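Local coordinates for protein uronate isomerase (Bacillus halodurans C-125, PDB 3HKA) that isomerises uronic acids such as D-fructuronate in a zinc-containing active site of the amidohydrolase type, at residues Ala167-Asp172 against Asp210-Met215. Residues are numbered along the deposited sequence; the frame is centred on the assembly and turned at random.
Sequences AALRLD and DWIERM. With FIX (D-fructuronic acid), chain D.
Ala167 and Met215 bring the two backbones closest, their CA atoms 5.8 Å apart, and the gap widens to 7.3 Å between the CA atoms of Leu169 and Ile212, where strand 169-170 passes the last turn of helix 198-215. No hydrogen bond joins the segments; the contact is buried and apolar. Ala167 CB sits against the helix end, 3.7 Å from Met215 CB. Leu169 has its CG anti to the backbone N (chi1 178°), which sends both methyls at the helix: CD2 touches Trp211 CB at 4.0 Å and also meets Ile212 CG1, while CD1 faces the sulfur of Met215, SD, at 4.1 Å. Leu169 crosses all three helix side chains at about a right angle. Trp211 lends only its CB here, its indole leading off to meet Phe207 edge-to-face. Such packing of an outer helix on a strand is that of the amidohydrolase (β/α)8 barrel, where 169-170 pairs in parallel with 220-224 and helix 198-215 precedes that neighbour. Arg170, next in the strand, leads away from the helix into the substrate pocket. Its NH1 and NH2 reach the two carboxylate oxygens of D-fructuronate in nearly straight bonds, NH2 to O1B at 2.6 Å. Asp172 holds the guanidinium side-on, OD1 receiving NE at 2.6 Å and OD2 receiving NH2; both acceptors are met from above the carboxylate plane. Ser223 OG bonds OD2 as well, fixing this second-shell acid. A methionine in place of Arg170 would probably leave both the substrate carboxylate and Asp172 without their shared cationic partner.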
# COMPACT_ATOMS: atom_id res chain seq x y z
N ALA A 167 -31.68 6.44 -12.78
CA ALA A 167 -31.62 4.99 -12.72
C ALA A 167 -30.31 4.43 -13.25
O ALA A 167 -29.67 5.01 -14.13
CB ALA A 167 -32.79 4.40 -13.50
N ALA A 168 -29.91 3.30 -12.68
CA ALA A 168 -28.71 2.58 -13.09
C ALA A 168 -29.14 1.12 -13.02
O ALA A 168 -29.49 0.63 -11.95
CB ALA A 168 -27.56 2.85 -12.12
N LEU A 169 -29.13 0.45 -14.17
CA LEU A 169 -29.54 -0.95 -14.25
C LEU A 169 -28.54 -1.94 -13.63
O LEU A 169 -27.55 -2.30 -14.25
CB LEU A 169 -29.81 -1.31 -15.72
CG LEU A 169 -30.21 -2.74 -16.06
CD1 LEU A 169 -31.42 -3.16 -15.23
CD2 LEU A 169 -30.53 -2.83 -17.55
N ARG A 170 -28.81 -2.36 -12.39
CA ARG A 170 -27.95 -3.30 -11.67
C ARG A 170 -28.29 -4.72 -12.12
O ARG A 170 -29.46 -5.12 -12.10
CB ARG A 170 -28.17 -3.14 -10.16
CG ARG A 170 -27.20 -3.91 -9.30
CD ARG A 170 -25.74 -3.53 -9.58
NE ARG A 170 -24.87 -4.25 -8.65
CZ ARG A 170 -24.36 -3.72 -7.55
NH1 ARG A 170 -24.59 -2.46 -7.23
NH2 ARG A 170 -23.65 -4.48 -6.73
N LEU A 171 -27.27 -5.50 -12.48
CA LEU A 171 -27.48 -6.85 -13.01
C LEU A 171 -26.79 -8.04 -12.34
O LEU A 171 -26.66 -9.10 -12.95
CB LEU A 171 -27.12 -6.85 -14.49
CG LEU A 171 -27.86 -5.83 -15.37
CD1 LEU A 171 -27.15 -5.66 -16.72
CD2 LEU A 171 -29.30 -6.31 -15.58
N ASP A 172 -26.34 -7.89 -11.10
CA ASP A 172 -25.66 -8.99 -10.41
C ASP A 172 -26.34 -10.36 -10.55
O ASP A 172 -25.69 -11.36 -10.86
CB ASP A 172 -25.48 -8.65 -8.93
CG ASP A 172 -24.49 -7.53 -8.70
OD1 ASP A 172 -24.40 -6.64 -9.58
OD2 ASP A 172 -23.80 -7.53 -7.65
N ASP A 210 -35.43 -4.06 -22.78
CA ASP A 210 -36.72 -3.72 -22.19
C ASP A 210 -36.52 -2.86 -20.95
O ASP A 210 -37.22 -1.86 -20.76
CB ASP A 210 -37.52 -4.98 -21.84
CG ASP A 210 -38.11 -5.66 -23.07
OD1 ASP A 210 -38.34 -4.97 -24.08
OD2 ASP A 210 -38.35 -6.89 -23.02
N TRP A 211 -35.56 -3.24 -20.11
CA TRP A 211 -35.30 -2.48 -18.90
C TRP A 211 -34.59 -1.16 -19.17
O TRP A 211 -34.78 -0.19 -18.44
CB TRP A 211 -34.50 -3.32 -17.90
CG TRP A 211 -35.39 -4.23 -17.13
CD1 TRP A 211 -35.54 -5.58 -17.29
CD2 TRP A 211 -36.34 -3.84 -16.13
NE1 TRP A 211 -36.52 -6.05 -16.45
CE2 TRP A 211 -37.03 -5.00 -15.73
CE3 TRP A 211 -36.67 -2.62 -15.54
CZ2 TRP A 211 -38.03 -4.98 -14.76
CZ3 TRP A 211 -37.67 -2.59 -14.57
CH2 TRP A 211 -38.34 -3.77 -14.19
N ILE A 212 -33.78 -1.12 -20.23
CA ILE A 212 -33.10 0.11 -20.58
C ILE A 212 -34.19 1.09 -21.01
O ILE A 212 -34.14 2.28 -20.70
CB ILE A 212 -32.10 -0.11 -21.75
CG1 ILE A 212 -30.93 -0.95 -21.27
CG2 ILE A 212 -31.62 1.23 -22.28
CD1 ILE A 212 -30.02 -1.43 -22.38
N GLU A 213 -35.18 0.56 -21.72
CA GLU A 213 -36.30 1.37 -22.19
C GLU A 213 -37.15 1.88 -21.02
O GLU A 213 -37.61 3.02 -21.04
CB GLU A 213 -37.19 0.55 -23.12
CG GLU A 213 -38.39 1.30 -23.66
CD GLU A 213 -39.33 0.42 -24.46
OE1 GLU A 213 -38.87 -0.22 -25.43
OE2 GLU A 213 -40.53 0.37 -24.12
N ARG A 214 -37.33 1.04 -20.01
CA ARG A 214 -38.13 1.39 -18.84
C ARG A 214 -37.45 2.38 -17.89
O ARG A 214 -38.05 3.37 -17.48
CB ARG A 214 -38.50 0.12 -18.07
CG ARG A 214 -40.00 -0.21 -18.03
CD ARG A 214 -40.73 0.53 -16.91
NE ARG A 214 -40.61 1.98 -17.03
CZ ARG A 214 -41.11 2.86 -16.15
NH1 ARG A 214 -41.77 2.44 -15.08
NH2 ARG A 214 -40.94 4.16 -16.35
N MET A 215 -36.19 2.11 -17.56
CA MET A 215 -35.45 2.95 -16.63
C MET A 215 -34.67 4.12 -17.21
O MET A 215 -34.45 5.12 -16.52
CB MET A 215 -34.46 2.10 -15.83
CG MET A 215 -35.06 0.93 -15.08
SD MET A 215 -33.73 0.03 -14.26
CE MET A 215 -34.67 -1.12 -13.22
O1A FIX D . -23.17 -1.60 -4.64
C1 FIX D . -22.68 -2.59 -4.05
O1B FIX D . -22.71 -3.77 -4.45
C2 FIX D . -21.98 -2.33 -2.70
O2 FIX D . -21.61 -0.95 -2.62
C3 FIX D . -22.91 -2.73 -1.52
O3 FIX D . -23.28 -4.11 -1.67
C4 FIX D . -22.32 -2.58 -0.09
O4 FIX D . -23.15 -3.27 0.87
C5 FIX D . -22.18 -1.10 0.36
O5 FIX D . -23.01 -0.25 0.03
C6 FIX D . -21.00 -0.69 1.24
O6 FIX D . -20.71 0.70 1.11